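Local coordinates for cell wall surface anchor protein (Streptococcus agalactiae, PDB 4Z1P) that probably serves as a wall-anchored surface adhesin of the antigen I/II family, helping the streptococcus attach to its surroundings, at residues 32-37 and 55-60; 73-78 and 135-140; 83-88 and 118-123. All blocks are in the same frame, centred on the assembly; numbering follows the deposited sequence. Where two conformers were deposited one is given.

Contact 1: 32-37 and 55-60; sequences YVAKQN and FAFVDQ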
ATOM      1  N   TYR A  32       6.188  -5.676  -7.926  1.00 14.51           N
ATOM      2  CA  TYR A  32       5.706  -6.822  -8.667  1.00 13.84           C
ATOM      3  C   TYR A  32       6.837  -7.545  -9.378  1.00 13.30           C
ATOM      4  O   TYR A  32       7.831  -6.904  -9.854  1.00 10.01           O
ATOM      5  CB  TYR A  32       4.735  -6.356  -9.709  1.00 14.20           C
ATOM      6  CG  TYR A  32       3.465  -5.720  -9.256  1.00 13.34           C
ATOM      7  CD1 TYR A  32       2.557  -6.405  -8.443  1.00 14.36           C
ATOM      8  CD2 TYR A  32       3.052  -4.544  -9.787  1.00 12.87           C
ATOM      9  CE1 TYR A  32       1.327  -5.832  -8.084  1.00 14.05           C
ATOM     10  CE2 TYR A  32       1.808  -4.001  -9.506  1.00 12.82           C
ATOM     11  CZ  TYR A  32       0.965  -4.643  -8.599  1.00 12.53           C
ATOM     12  OH  TYR A  32      -0.220  -4.049  -8.241  1.00 12.58           O
ATOM     13  N   VAL A  33       6.636  -8.855  -9.529  1.00 12.16           N
ATOM     14  CA  VAL A  33       7.532  -9.675 -10.254  1.00 12.76           C
ATOM     15  C   VAL A  33       6.734 -10.446 -11.267  1.00 13.53           C
ATOM     16  O   VAL A  33       5.851 -11.246 -10.927  1.00 13.14           O
ATOM     17  CB  VAL A  33       8.360 -10.643  -9.387  1.00 14.40           C
ATOM     18  CG1 VAL A  33       9.302 -11.461 -10.269  1.00 14.28           C
ATOM     19  CG2 VAL A  33       9.057  -9.933  -8.289  1.00 15.36           C
ATOM     20  N   ALA A  34       7.006 -10.173 -12.523  1.00 12.79           N
ATOM     21  CA  ALA A  34       6.260 -10.738 -13.578  1.00 13.02           C
ATOM     22  C   ALA A  34       7.127 -11.564 -14.418  1.00 14.84           C
ATOM     23  O   ALA A  34       8.283 -11.162 -14.724  1.00 14.86           O
ATOM     24  CB  ALA A  34       5.632  -9.691 -14.415  1.00 14.42           C
ATOM     25  N   LYS A  35       6.569 -12.680 -14.870  1.00 14.75           N
ATOM     26  CA  LYS A  35       7.303 -13.612 -15.718  1.00 16.15           C
ATOM     27  C   LYS A  35       6.693 -13.905 -17.051  1.00 14.95           C
ATOM     28  O   LYS A  35       5.535 -14.305 -17.150  1.00 14.61           O
ATOM     29  CB  LYS A  35       7.509 -14.941 -15.026  1.00 20.59           C
ATOM     30  CG  LYS A  35       8.683 -14.953 -14.104  1.00 28.43           C
ATOM     31  CD  LYS A  35       9.035 -16.367 -13.692  1.00 33.22           C
ATOM     32  CE  LYS A  35       9.799 -17.081 -14.784  1.00 33.09           C
ATOM     33  NZ  LYS A  35       9.421 -18.518 -14.710  1.00 37.13           N
ATOM     34  N   GLN A  36       7.539 -13.782 -18.052  1.00 13.25           N
ATOM     35  CA  GLN A  36       7.248 -14.015 -19.458  1.00 12.92           C
ATOM     36  C   GLN A  36       7.907 -15.355 -19.724  1.00 14.76           C
ATOM     37  O   GLN A  36       9.189 -15.487 -19.686  1.00 12.08           O
ATOM     38  CB  GLN A  36       7.906 -12.912 -20.304  1.00 13.29           C
ATOM     39  CG  GLN A  36       7.761 -13.084 -21.816  1.00 14.16           C
ATOM     40  CD  GLN A  36       8.337 -11.881 -22.557  1.00 14.15           C
ATOM     41  OE1 GLN A  36       9.217 -11.193 -22.048  1.00 13.65           O
ATOM     42  NE2 GLN A  36       7.823 -11.616 -23.737  1.00 13.17           N
ATOM     43  N   ASN A  37       7.072 -16.396 -19.879  1.00 14.13           N
ATOM     44  CA  ASN A  37       7.575 -17.779 -19.972  1.00 14.84           C
ATOM     45  C   ASN A  37       7.894 -18.232 -21.370  1.00 12.98           C
ATOM     46  O   ASN A  37       7.076 -18.140 -22.266  1.00 12.17           O
ATOM     47  CB  ASN A  37       6.575 -18.730 -19.309  1.00 16.87           C
ATOM     48  CG  ASN A  37       6.603 -18.607 -17.826  1.00 18.28           C
ATOM     49  OD1 ASN A  37       7.659 -18.641 -17.204  1.00 22.68           O
ATOM     50  ND2 ASN A  37       5.512 -18.334 -17.260  1.00 20.29           N
ATOM     51  N   PHE A  55       7.389 -11.137 -30.155  1.00 12.09           N
ATOM     52  CA  PHE A  55       7.204 -11.525 -28.772  1.00 12.18           C
ATOM     53  C   PHE A  55       6.862 -10.247 -28.066  1.00 11.93           C
ATOM     54  O   PHE A  55       7.695  -9.285 -28.049  1.00 12.53           O
ATOM     55  CB  PHE A  55       8.472 -12.181 -28.182  1.00 12.59           C
ATOM     56  CG  PHE A  55       8.950 -13.317 -29.021  1.00 12.32           C
ATOM     57  CD1 PHE A  55       8.287 -14.536 -28.994  1.00 13.67           C
ATOM     58  CD2 PHE A  55       9.891 -13.102 -29.969  1.00 12.69           C
ATOM     59  CE1 PHE A  55       8.658 -15.549 -29.889  1.00 14.22           C
ATOM     60  CE2 PHE A  55      10.314 -14.104 -30.854  1.00 14.60           C
ATOM     61  CZ  PHE A  55       9.667 -15.347 -30.847  1.00 14.66           C
ATOM     62  N   ALA A  56       5.651 -10.238 -27.500  1.00 10.65           N
ATOM     63  CA  ALA A  56       5.177  -9.075 -26.753  1.00 10.78           C
ATOM     64  C   ALA A  56       4.786  -9.455 -25.375  1.00 11.16           C
ATOM     65  O   ALA A  56       4.308 -10.580 -25.174  1.00 12.03           O
ATOM     66  CB  ALA A  56       3.977  -8.483 -27.416  1.00 10.41           C
ATOM     67  N   PHE A  57       5.062  -8.569 -24.405  1.00  9.81           N
ATOM     68  CA  PHE A  57       4.655  -8.746 -23.028  1.00 10.77           C
ATOM     69  C   PHE A  57       3.847  -7.531 -22.615  1.00 10.74           C
ATOM     70  O   PHE A  57       4.282  -6.378 -22.833  1.00 10.07           O
ATOM     71  CB  PHE A  57       5.899  -8.804 -22.115  1.00 12.00           C
ATOM     72  CG  PHE A  57       5.588  -9.254 -20.716  1.00 11.71           C
ATOM     73  CD1 PHE A  57       5.153 -10.562 -20.510  1.00 12.20           C
ATOM     74  CD2 PHE A  57       5.650  -8.376 -19.623  1.00 13.11           C
ATOM     75  CE1 PHE A  57       4.834 -11.017 -19.273  1.00 12.75           C
ATOM     76  CE2 PHE A  57       5.277  -8.818 -18.359  1.00 13.08           C
ATOM     77  CZ  PHE A  57       4.889 -10.143 -18.198  1.00 13.05           C
ATOM     78  N   VAL A  58       2.687  -7.770 -22.002  1.00  9.66           N
ATOM     79  CA  VAL A  58       1.798  -6.730 -21.616  1.00 10.09           C
ATOM     80  C   VAL A  58       1.603  -6.710 -20.162  1.00 10.82           C
ATOM     81  O   VAL A  58       1.213  -7.735 -19.598  1.00 11.28           O
ATOM     82  CB  VAL A  58       0.364  -6.877 -22.303  1.00 10.49           C
ATOM     83  CG1 VAL A  58      -0.617  -5.836 -21.747  1.00 11.26           C
ATOM     84  CG2 VAL A  58       0.525  -6.755 -23.814  1.00 11.73           C
ATOM     85  N   ASP A  59       1.766  -5.543 -19.528  1.00  9.76           N
ATOM     86  CA  ASP A  59       1.319  -5.364 -18.137  1.00 10.26           C
ATOM     87  C   ASP A  59       0.142  -4.359 -18.061  1.00 13.05           C
ATOM     88  O   ASP A  59       0.245  -3.229 -18.579  1.00 11.31           O
ATOM     89  CB  ASP A  59       2.438  -4.872 -17.250  1.00 10.04           C
ATOM     90  CG  ASP A  59       2.022  -4.810 -15.784  1.00 10.66           C
ATOM     91  OD1 ASP A  59       1.109  -4.003 -15.380  1.00 12.17           O
ATOM     92  OD2 ASP A  59       2.583  -5.579 -15.016  1.00 10.10           O
ATOM     93  N   GLN A  60      -0.988  -4.790 -17.498  1.00 12.63           N
ATOM     94  CA  GLN A  60      -2.151  -3.940 -17.421  1.00 15.68           C
ATOM     95  C   GLN A  60      -2.524  -3.742 -15.965  1.00 13.43           C
ATOM     96  O   GLN A  60      -3.136  -4.621 -15.341  1.00 13.57           O
ATOM     97  CB  GLN A  60      -3.261  -4.551 -18.273  1.00 19.41           C
ATOM     98  CG  GLN A  60      -4.737  -4.185 -18.049  1.00 25.91           C
ATOM     99  CD  GLN A  60      -5.080  -2.871 -18.544  1.00 28.64           C
ATOM    100  OE1 GLN A  60      -5.839  -2.745 -19.482  1.00 34.10           O
ATOM    101  NE2 GLN A  60      -4.543  -1.826 -17.895  1.00 37.89           N
TER
HETATM  102  O   HOH W   1       6.106 -12.944 -25.509  1.00 13.35           O
HETATM  103  O   HOH W   2       8.613  -9.014 -25.059  1.00 17.19           O
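Ala-34 opens the contact from strand 32-36: its methyl CB lies 3.9 Å from CZ of Phe-57, near the plane of the ring and at its edge. One residue on, the CB of Lys-35 points away from strand 55-60; its NZ donates to OD1 of Asn-37 in the same segment and forms a salt bridge with Asp-136. Gln-36 carries most of the contact. With CG anti to the backbone N (chi1 176°) and the chain extended beyond it, the side chain runs past that of Phe-57 in the opposite direction, and its CB comes within 3.6 Å of Phe-57 CD1. The amide and ring planes stand 42° apart, which excludes a flat stack. The buried amide is nevertheless well provided for: two waters accept from NE2, at 2.8 Å and 3.0 Å; the second donates to Phe-55 O, and the first can donate to Ala-56 O, though it has other acceptors in reach. OE1 pairs with the hydroxyl of Tyr-139, which also stacks its ring on Phe-57. In this interior, then, a glutamine and its waters sit beside aromatic rings. The two strand axes approach to 8.7 Å at 153°, too far apart for backbone pairing, and the strands belong to different antiparallel sheets. Two such sheets, facing each other with side chains meeting across the gap, make a beta sandwich.

Contact 2: 73-78 and 135-140; sequences IKASNG and LDITYN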
ATOM      1  N   ILE A  73      14.818  -5.994 -16.210  1.00 10.36           N
ATOM      2  CA  ILE A  73      14.203  -7.017 -17.069  1.00 10.65           C
ATOM      3  C   ILE A  73      15.317  -7.971 -17.441  1.00 11.78           C
ATOM      4  O   ILE A  73      16.289  -7.579 -18.142  1.00 11.23           O
ATOM      5  CB  ILE A  73      13.578  -6.424 -18.365  1.00 10.45           C
ATOM      6  CG1 ILE A  73      12.662  -5.286 -17.996  1.00 10.30           C
ATOM      7  CG2 ILE A  73      12.843  -7.530 -19.111  1.00 10.09           C
ATOM      8  CD1 ILE A  73      11.969  -4.563 -19.175  1.00 11.48           C
ATOM      9  N   LYS A  74      15.226  -9.189 -16.911  1.00 10.93           N
ATOM     10  CA  LYS A  74      16.335 -10.189 -16.961  1.00 11.58           C
ATOM     11  C   LYS A  74      15.899 -11.522 -17.469  1.00 11.47           C
ATOM     12  O   LYS A  74      14.835 -12.008 -17.043  1.00 11.03           O
ATOM     13  CB  LYS A  74      17.002 -10.375 -15.585  1.00 12.34           C
ATOM     14  CG  LYS A  74      17.725  -9.079 -15.026  1.00 14.34           C
ATOM     15  CD  LYS A  74      18.234  -9.192 -13.600  1.00 17.83           C
ATOM     16  CE  LYS A  74      19.467 -10.097 -13.465  1.00 19.65           C
ATOM     17  NZ  LYS A  74      19.760 -10.166 -12.001  1.00 23.54           N
ATOM     18  N   ALA A  75      16.718 -12.104 -18.352  1.00 10.34           N
ATOM     19  CA  ALA A  75      16.524 -13.480 -18.739  1.00 11.07           C
ATOM     20  C   ALA A  75      17.010 -14.424 -17.622  1.00 11.30           C
ATOM     21  O   ALA A  75      17.817 -14.050 -16.722  1.00 11.56           O
ATOM     22  CB  ALA A  75      17.189 -13.777 -20.055  1.00 10.72           C
ATOM     23  N   SER A  76      16.490 -15.650 -17.643  1.00 12.11           N
ATOM     24  CA  SER A  76      16.807 -16.598 -16.581  1.00 11.61           C
ATOM     25  C   SER A  76      18.292 -16.985 -16.634  1.00 13.59           C
ATOM     26  O   SER A  76      18.776 -17.601 -15.700  1.00 14.70           O
ATOM     27  CB  SER A  76      15.938 -17.837 -16.670  1.00 11.53           C
ATOM     28  OG  SER A  76      16.011 -18.472 -17.902  1.00 10.28           O
ATOM     29  N   ASN A  77      18.965 -16.722 -17.740  1.00 13.19           N
ATOM     30  CA  ASN A  77      20.415 -16.953 -17.791  1.00 13.92           C
ATOM     31  C   ASN A  77      21.221 -15.802 -17.113  1.00 14.70           C
ATOM     32  O   ASN A  77      22.461 -15.882 -17.082  1.00 15.23           O
ATOM     33  CB  ASN A  77      20.908 -17.169 -19.178  1.00 14.76           C
ATOM     34  CG  ASN A  77      20.864 -15.922 -19.990  1.00 17.16           C
ATOM     35  OD1 ASN A  77      20.353 -14.906 -19.529  1.00 18.37           O
ATOM     36  ND2 ASN A  77      21.426 -15.972 -21.161  1.00 18.64           N
ATOM     37  N   GLY A  78      20.525 -14.813 -16.535  1.00 13.60           N
ATOM     38  CA  GLY A  78      21.165 -13.637 -15.919  1.00 14.43           C
ATOM     39  C   GLY A  78      21.364 -12.429 -16.841  1.00 14.26           C
ATOM     40  O   GLY A  78      21.698 -11.369 -16.316  1.00 14.52           O
ATOM     41  N   LEU A 135      14.509 -19.499 -22.351  1.00 16.40           N
ATOM     42  CA  LEU A 135      14.938 -18.644 -21.242  1.00 15.00           C
ATOM     43  C   LEU A 135      13.822 -17.653 -20.898  1.00 14.75           C
ATOM     44  O   LEU A 135      13.549 -16.718 -21.632  1.00 15.46           O
ATOM     45  CB  LEU A 135      16.243 -17.844 -21.550  1.00 16.51           C
ATOM     46  CG  LEU A 135      17.457 -18.746 -21.855  1.00 17.20           C
ATOM     47  CD1 LEU A 135      18.656 -18.054 -22.507  1.00 18.92           C
ATOM     48  CD2 LEU A 135      17.863 -19.514 -20.602  1.00 17.38           C
ATOM     49  N   ASP A 136      13.198 -17.874 -19.763  1.00 13.81           N
ATOM     50  CA  ASP A 136      12.085 -17.048 -19.304  1.00 13.34           C
ATOM     51  C   ASP A 136      12.625 -15.606 -18.925  1.00 12.32           C
ATOM     52  O   ASP A 136      13.784 -15.454 -18.489  1.00 11.27           O
ATOM     53  CB  ASP A 136      11.578 -17.584 -18.038  1.00 14.45           C
ATOM     54  CG  ASP A 136      10.941 -19.030 -18.173  1.00 15.42           C
ATOM     55  OD1 ASP A 136      10.602 -19.416 -19.263  1.00 15.35           O
ATOM     56  OD2 ASP A 136      10.816 -19.683 -17.124  1.00 17.58           O
ATOM     57  N   ILE A 137      11.781 -14.613 -19.077  1.00 10.40           N
ATOM     58  CA  ILE A 137      12.189 -13.219 -18.803  1.00 10.74           C
ATOM     59  C   ILE A 137      11.421 -12.749 -17.562  1.00 11.22           C
ATOM     60  O   ILE A 137      10.184 -12.921 -17.505  1.00 10.56           O
ATOM     61  CB  ILE A 137      11.802 -12.312 -19.997  1.00 10.40           C
ATOM     62  CG1 ILE A 137      12.341 -12.831 -21.342  1.00 10.07           C
ATOM     63  CG2 ILE A 137      12.231 -10.888 -19.783  1.00 10.57           C
ATOM     64  CD1 ILE A 137      13.799 -13.231 -21.393  1.00 10.55           C
ATOM     65  N   THR A 138      12.102 -12.141 -16.598  1.00 10.02           N
ATOM     66  CA  THR A 138      11.489 -11.638 -15.409  1.00  9.90           C
ATOM     67  C   THR A 138      11.491 -10.116 -15.380  1.00 11.25           C
ATOM     68  O   THR A 138      12.572  -9.462 -15.568  1.00  9.60           O
ATOM     69  CB  THR A 138      12.158 -12.175 -14.179  1.00 11.78           C
ATOM     70  OG1 THR A 138      12.030 -13.606 -14.153  1.00 11.80           O
ATOM     71  CG2 THR A 138      11.496 -11.607 -12.957  1.00 11.72           C
ATOM     72  N   TYR A 139      10.302  -9.539 -15.228  1.00 11.32           N
ATOM     73  CA  TYR A 139      10.173  -8.087 -15.140  1.00 11.20           C
ATOM     74  C   TYR A 139       9.993  -7.721 -13.705  1.00 11.93           C
ATOM     75  O   TYR A 139       9.036  -8.211 -13.059  1.00 13.27           O
ATOM     76  CB  TYR A 139       9.007  -7.609 -15.998  1.00 11.26           C
ATOM     77  CG  TYR A 139       9.112  -7.867 -17.454  1.00 10.18           C
ATOM     78  CD1 TYR A 139       9.083  -9.160 -17.968  1.00 11.02           C
ATOM     79  CD2 TYR A 139       9.149  -6.838 -18.334  1.00 10.34           C
ATOM     80  CE1 TYR A 139       9.062  -9.412 -19.323  1.00 11.20           C
ATOM     81  CE2 TYR A 139       9.214  -7.041 -19.696  1.00 10.47           C
ATOM     82  CZ  TYR A 139       9.172  -8.305 -20.219  1.00 10.61           C
ATOM     83  OH  TYR A 139       9.243  -8.533 -21.564  1.00 10.84           O
ATOM     84  N   ASN A 140      10.919  -6.922 -13.144  1.00 12.18           N
ATOM     85  CA  ASN A 140      10.708  -6.390 -11.805  1.00 14.53           C
ATOM     86  C   ASN A 140      10.136  -5.009 -11.951  1.00 13.73           C
ATOM     87  O   ASN A 140      10.815  -4.059 -12.395  1.00 12.17           O
ATOM     88  CB  ASN A 140      11.968  -6.372 -10.926  1.00 16.45           C
ATOM     89  CG  ASN A 140      12.168  -7.664 -10.140  1.00 20.78           C
ATOM     90  OD1 ASN A 140      11.860  -7.747  -8.935  1.00 25.37           O
ATOM     91  ND2 ASN A 140      12.670  -8.661 -10.803  1.00 21.47           N
TER
HETATM   92  O   HOH W   3      13.799 -14.831 -15.628  1.00 16.67           O
HETATM   93  O   HOH W   4      14.074 -20.361 -18.541  1.00 19.66           O
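The carbonyl O of Lys-74 is gripped by two donors: the backbone N of Thr-138 at 2.8 Å, with an N-H...O angle of 173°, and, weakly, a water. That water also donates to Asp-136 O and bonds to Thr-138 OG1, bridging both strands where the ladder gives way to the turn. In return Lys-74 N donates to Thr-138 O, which completes an antiparallel hydrogen-bonded pair between the non-hydrogen-bonded pairs Ile-73 with Tyr-139 and Ala-75 with Ile-137. The buried face holds the apolar contacts. Ile-73 places CG2 anti to its backbone N, and this methyl stands 3.8 Å from the centroid of the Tyr-139 ring, only 13° off the ring normal, a CH-pi contact over the face. The same CG2 meets CG2 of Ile-137 at 3.5 Å, tighter than usual for two carbons. Further along, Ile-137 CD1 rests 3.7 Å from Ala-75 CB. Beyond the strand, a type I turn from Ala-75 to Gly-78 presents Ser-76 and Asn-77 to Leu-135: its CD2 comes 3.4 Å from Ser-76 OG, and its CD1 approaches the Asn-77 amide, whose OD1 is bound by Asp-79 N. A second water joins Ser-76 OG to Asp-136 N, while Ser-76 N makes only a weak, bent bond to Asp-136 O (125°). The chemistry thus passes from straight backbone bonds in the sheet, with an apolar face formed by Ile-73, Ala-75, Ile-137 and Tyr-139, to weaker, water-assisted bonding at the exposed turn where the pairing ends.

Contact 3: 83-88 and 118-123; sequences SLLEMR and WTAKDP
Met-87 and Trp-118 face the same side of an antiparallel beta ladder, strand 85-88 against strand 118-120, at the edge of one sheet of the sandwich. Their side chains lie side by side and point the same way; in one of the two conformers of Met-87, its CG is 3.7 Å from Trp-118 NE1, in an oblique approach to the indole. Leu-85, on that face too, brings its CB to the indole edge, 4.2 Å from Trp-118 CD1. Inward, Trp-118 meets Tyr-139 and Ile-73 of the facing sheet. On the other face, Glu-86 pairs with Thr-119, and the backbone N of Glu-86 donates to Thr-119 O at 2.6 Å. Arg-88 crosses Thr-119 at about a right angle, with OG1 and a bridging water both at the guanidinium edge. Lys-121 crosses Glu-86 in the same manner: OE1 is 3.4 Å from Lys-121 CE but 4.4 Å from NZ, beyond a salt bridge. The lysine chain, extended beyond CG (chi2 -179°), reaches back along the 3-10 end of segment 83-88, and a water that accepts from NZ can donate to Leu-85 O. NZ itself donates to Ser-83 O at 3.0 Å, lying 41° out of the carbonyl plane.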
ATOM      1  N   SER A  83      17.519  -3.648 -23.100  1.00 11.01           N
ATOM      2  CA  SER A  83      17.885  -2.924 -24.320  1.00 11.75           C
ATOM      3  C   SER A  83      17.349  -3.604 -25.597  1.00 12.32           C
ATOM      4  O   SER A  83      17.309  -3.011 -26.692  1.00 11.24           O
ATOM      5  CB  SER A  83      19.414  -2.755 -24.442  1.00 12.50           C
ATOM      6  OG  SER A  83      20.029  -4.035 -24.829  1.00 12.74           O
ATOM      7  N   LEU A  84      16.887  -4.843 -25.460  1.00 10.50           N
ATOM      8  CA  LEU A  84      16.431  -5.602 -26.585  1.00 11.49           C
ATOM      9  C   LEU A  84      14.902  -5.490 -26.745  1.00 11.41           C
ATOM     10  O   LEU A  84      14.306  -6.014 -27.747  1.00  9.87           O
ATOM     11  CB  LEU A  84      16.718  -7.105 -26.368  1.00 12.11           C
ATOM     12  CG  LEU A  84      18.168  -7.467 -26.028  1.00 13.39           C
ATOM     13  CD1 LEU A  84      18.406  -8.969 -25.858  1.00 14.51           C
ATOM     14  CD2 LEU A  84      19.162  -6.851 -27.001  1.00 13.64           C
ATOM     15  N   LEU A  85      14.281  -4.781 -25.816  1.00 11.20           N
ATOM     16  CA  LEU A  85      12.832  -4.662 -25.792  1.00 10.69           C
ATOM     17  C   LEU A  85      12.387  -3.233 -25.977  1.00 11.70           C
ATOM     18  O   LEU A  85      12.918  -2.325 -25.315  1.00 11.96           O
ATOM     19  CB  LEU A  85      12.274  -5.110 -24.475  1.00 10.87           C
ATOM     20  CG  LEU A  85      12.637  -6.573 -24.198  1.00 11.19           C
ATOM     21  CD1 LEU A  85      12.278  -7.036 -22.766  1.00 13.33           C
ATOM     22  CD2 LEU A  85      11.971  -7.455 -25.198  1.00 12.61           C
ATOM     23  N   GLU A  86      11.432  -3.044 -26.840  1.00 10.35           N
ATOM     24  CA  GLU A  86      10.792  -1.716 -26.970  1.00 11.72           C
ATOM     25  C   GLU A  86       9.677  -1.510 -25.952  1.00 11.20           C
ATOM     26  O   GLU A  86       8.700  -2.254 -26.000  1.00 12.69           O
ATOM     27  CB  GLU A  86      10.281  -1.558 -28.345  1.00 12.55           C
ATOM     28  CG  GLU A  86       9.824  -0.143 -28.693  1.00 13.68           C
ATOM     29  CD  GLU A  86      10.956   0.828 -29.051  1.00 20.16           C
ATOM     30  OE1 GLU A  86      11.989   0.420 -29.609  1.00 22.68           O
ATOM     31  OE2 GLU A  86      10.744   2.037 -28.857  1.00 22.27           O
ATOM     32  N   MET A  87       9.818  -0.508 -25.092  1.00  9.85           N
ATOM     33  CA  MET A  87       8.851  -0.143 -24.050  0.50  9.95           C
ATOM     34  C   MET A  87       7.779   0.801 -24.685  1.00 11.32           C
ATOM     35  O   MET A  87       8.142   1.889 -25.275  1.00 10.09           O
ATOM     36  CB  MET A  87       9.587   0.535 -22.892  0.50  9.68           C
ATOM     37  CG  MET A  87       8.771   0.958 -21.673  0.50  9.41           C
ATOM     38  SD  MET A  87       7.712   2.415 -21.947  0.50  9.70           S
ATOM     39  CE  MET A  87       7.361   2.954 -20.295  0.50  9.75           C
ATOM     40  N   ARG A  88       6.496   0.424 -24.574  1.00  9.95           N
ATOM     41  CA  ARG A  88       5.421   1.278 -24.980  1.00 10.81           C
ATOM     42  C   ARG A  88       4.515   1.478 -23.840  1.00 11.21           C
ATOM     43  O   ARG A  88       4.377   0.582 -22.999  1.00 11.48           O
ATOM     44  CB  ARG A  88       4.620   0.742 -26.174  1.00 13.14           C
ATOM     45  CG  ARG A  88       5.341   0.829 -27.493  1.00 14.86           C
ATOM     46  CD  ARG A  88       4.476   0.402 -28.658  1.00 18.18           C
ATOM     47  NE  ARG A  88       5.139   0.594 -29.979  1.00 17.44           N
ATOM     48  CZ  ARG A  88       6.067  -0.177 -30.505  1.00 19.30           C
ATOM     49  NH1 ARG A  88       6.476  -1.289 -29.910  1.00 19.05           N
ATOM     50  NH2 ARG A  88       6.554   0.152 -31.721  1.00 25.11           N
ATOM     51  N   TRP A 118       5.998  -4.468 -23.834  1.00  9.28           N
ATOM     52  CA  TRP A 118       7.418  -4.590 -24.232  1.00  9.18           C
ATOM     53  C   TRP A 118       7.447  -5.563 -25.362  1.00  9.52           C
ATOM     54  O   TRP A 118       6.900  -6.669 -25.232  1.00  9.30           O
ATOM     55  CB  TRP A 118       8.265  -5.132 -23.057  1.00  9.04           C
ATOM     56  CG  TRP A 118       8.462  -4.195 -21.940  1.00  9.24           C
ATOM     57  CD1 TRP A 118       9.533  -3.317 -21.773  1.00  9.61           C
ATOM     58  CD2 TRP A 118       7.588  -3.945 -20.861  1.00  8.79           C
ATOM     59  NE1 TRP A 118       9.368  -2.598 -20.646  1.00  9.43           N
ATOM     60  CE2 TRP A 118       8.171  -2.929 -20.072  1.00  9.19           C
ATOM     61  CE3 TRP A 118       6.359  -4.460 -20.493  1.00  9.32           C
ATOM     62  CZ2 TRP A 118       7.593  -2.468 -18.911  1.00  9.23           C
ATOM     63  CZ3 TRP A 118       5.801  -4.048 -19.320  1.00  9.44           C
ATOM     64  CH2 TRP A 118       6.392  -3.016 -18.563  1.00  9.80           C
ATOM     65  N   THR A 119       7.999  -5.179 -26.481  1.00 10.98           N
ATOM     66  CA  THR A 119       8.139  -5.989 -27.663  1.00 11.37           C
ATOM     67  C   THR A 119       9.578  -6.191 -28.079  1.00 11.56           C
ATOM     68  O   THR A 119      10.477  -5.244 -27.923  1.00 12.48           O
ATOM     69  CB  THR A 119       7.413  -5.290 -28.851  1.00 13.13           C
ATOM     70  OG1 THR A 119       7.830  -3.962 -28.926  1.00 14.74           O
ATOM     71  CG2 THR A 119       5.923  -5.322 -28.664  1.00 14.70           C
ATOM     72  N   ALA A 120       9.894  -7.380 -28.577  1.00 10.52           N
ATOM     73  CA  ALA A 120      11.192  -7.639 -29.058  1.00 10.88           C
ATOM     74  C   ALA A 120      11.539  -6.793 -30.262  1.00 11.05           C
ATOM     75  O   ALA A 120      10.853  -6.815 -31.260  1.00 11.01           O
ATOM     76  CB  ALA A 120      11.433  -9.115 -29.331  1.00 11.94           C
ATOM     77  N   LYS A 121      12.641  -6.060 -30.187  1.00 11.09           N
ATOM     78  CA  LYS A 121      13.011  -5.113 -31.268  1.00 12.05           C
ATOM     79  C   LYS A 121      13.478  -5.910 -32.470  1.00 13.57           C
ATOM     80  O   LYS A 121      13.205  -5.541 -33.613  1.00 14.02           O
ATOM     81  CB  LYS A 121      14.152  -4.155 -30.795  1.00 12.09           C
ATOM     82  CG  LYS A 121      13.800  -3.197 -29.695  1.00 13.60           C
ATOM     83  CD  LYS A 121      15.031  -2.283 -29.331  1.00 14.93           C
ATOM     84  CE  LYS A 121      14.656  -1.298 -28.269  1.00 15.43           C
ATOM     85  NZ  LYS A 121      15.827  -0.595 -27.629  1.00 16.90           N
ATOM     86  N   ASP A 122      14.150  -7.015 -32.234  1.00 13.85           N
ATOM     87  CA  ASP A 122      14.640  -7.838 -33.331  1.00 16.69           C
ATOM     88  C   ASP A 122      14.147  -9.262 -33.073  1.00 15.49           C
ATOM     89  O   ASP A 122      14.789 -10.003 -32.343  1.00 14.36           O
ATOM     90  CB  ASP A 122      16.153  -7.840 -33.367  1.00 18.48           C
ATOM     91  CG  ASP A 122      16.711  -8.647 -34.542  1.00 20.68           C
ATOM     92  OD1 ASP A 122      16.047  -9.582 -35.036  1.00 17.03           O
ATOM     93  OD2 ASP A 122      17.861  -8.363 -34.872  1.00 20.90           O
ATOM     94  N   PRO A 123      13.004  -9.616 -33.656  1.00 16.74           N
ATOM     95  CA  PRO A 123      12.323 -10.903 -33.208  1.00 16.64           C
ATOM     96  C   PRO A 123      13.179 -12.133 -33.512  1.00 16.60           C
ATOM     97  O   PRO A 123      13.322 -13.013 -32.683  1.00 15.40           O
ATOM     98  CB  PRO A 123      11.070 -10.927 -33.991  1.00 17.58           C
ATOM     99  CG  PRO A 123      10.880  -9.575 -34.514  1.00 18.90           C
ATOM    100  CD  PRO A 123      12.113  -8.740 -34.401  1.00 16.34           C
TER
HETATM  101  O   HOH W   5      15.116  -7.813 -29.753  1.00 15.01           O
HETATM  102  O   HOH W   6      14.990  -0.516 -24.794  1.00 22.24           O
HETATM  103  O   HOH W   7       8.742  -2.935 -31.216  1.00 28.64           O

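Overall arrangement
The three contacts cluster in one region of the antigen I/II C2 domain, with centres about 10 Å (1 and 2), 12 Å (1 and 3) and 14 Å (2 and 3) apart. Contact 2 pairs strands of the four-stranded sheet and contact 3 those of the five-stranded one; contact 1 spans the two. Along the sequence contact 1 comes first, and both segments of contact 3 lie between the two segments of contact 2. A probable bond from Trp-118 N to Phe-57 O pairs strands 115-120 and 55-61, linking contacts 1 and 3. Between the sheets, Ile-73 CG2 packs 3.7 Å from Leu-85 CD1; such side-chain packing gives a continuous core joining both sheets of a probable adhesin domain.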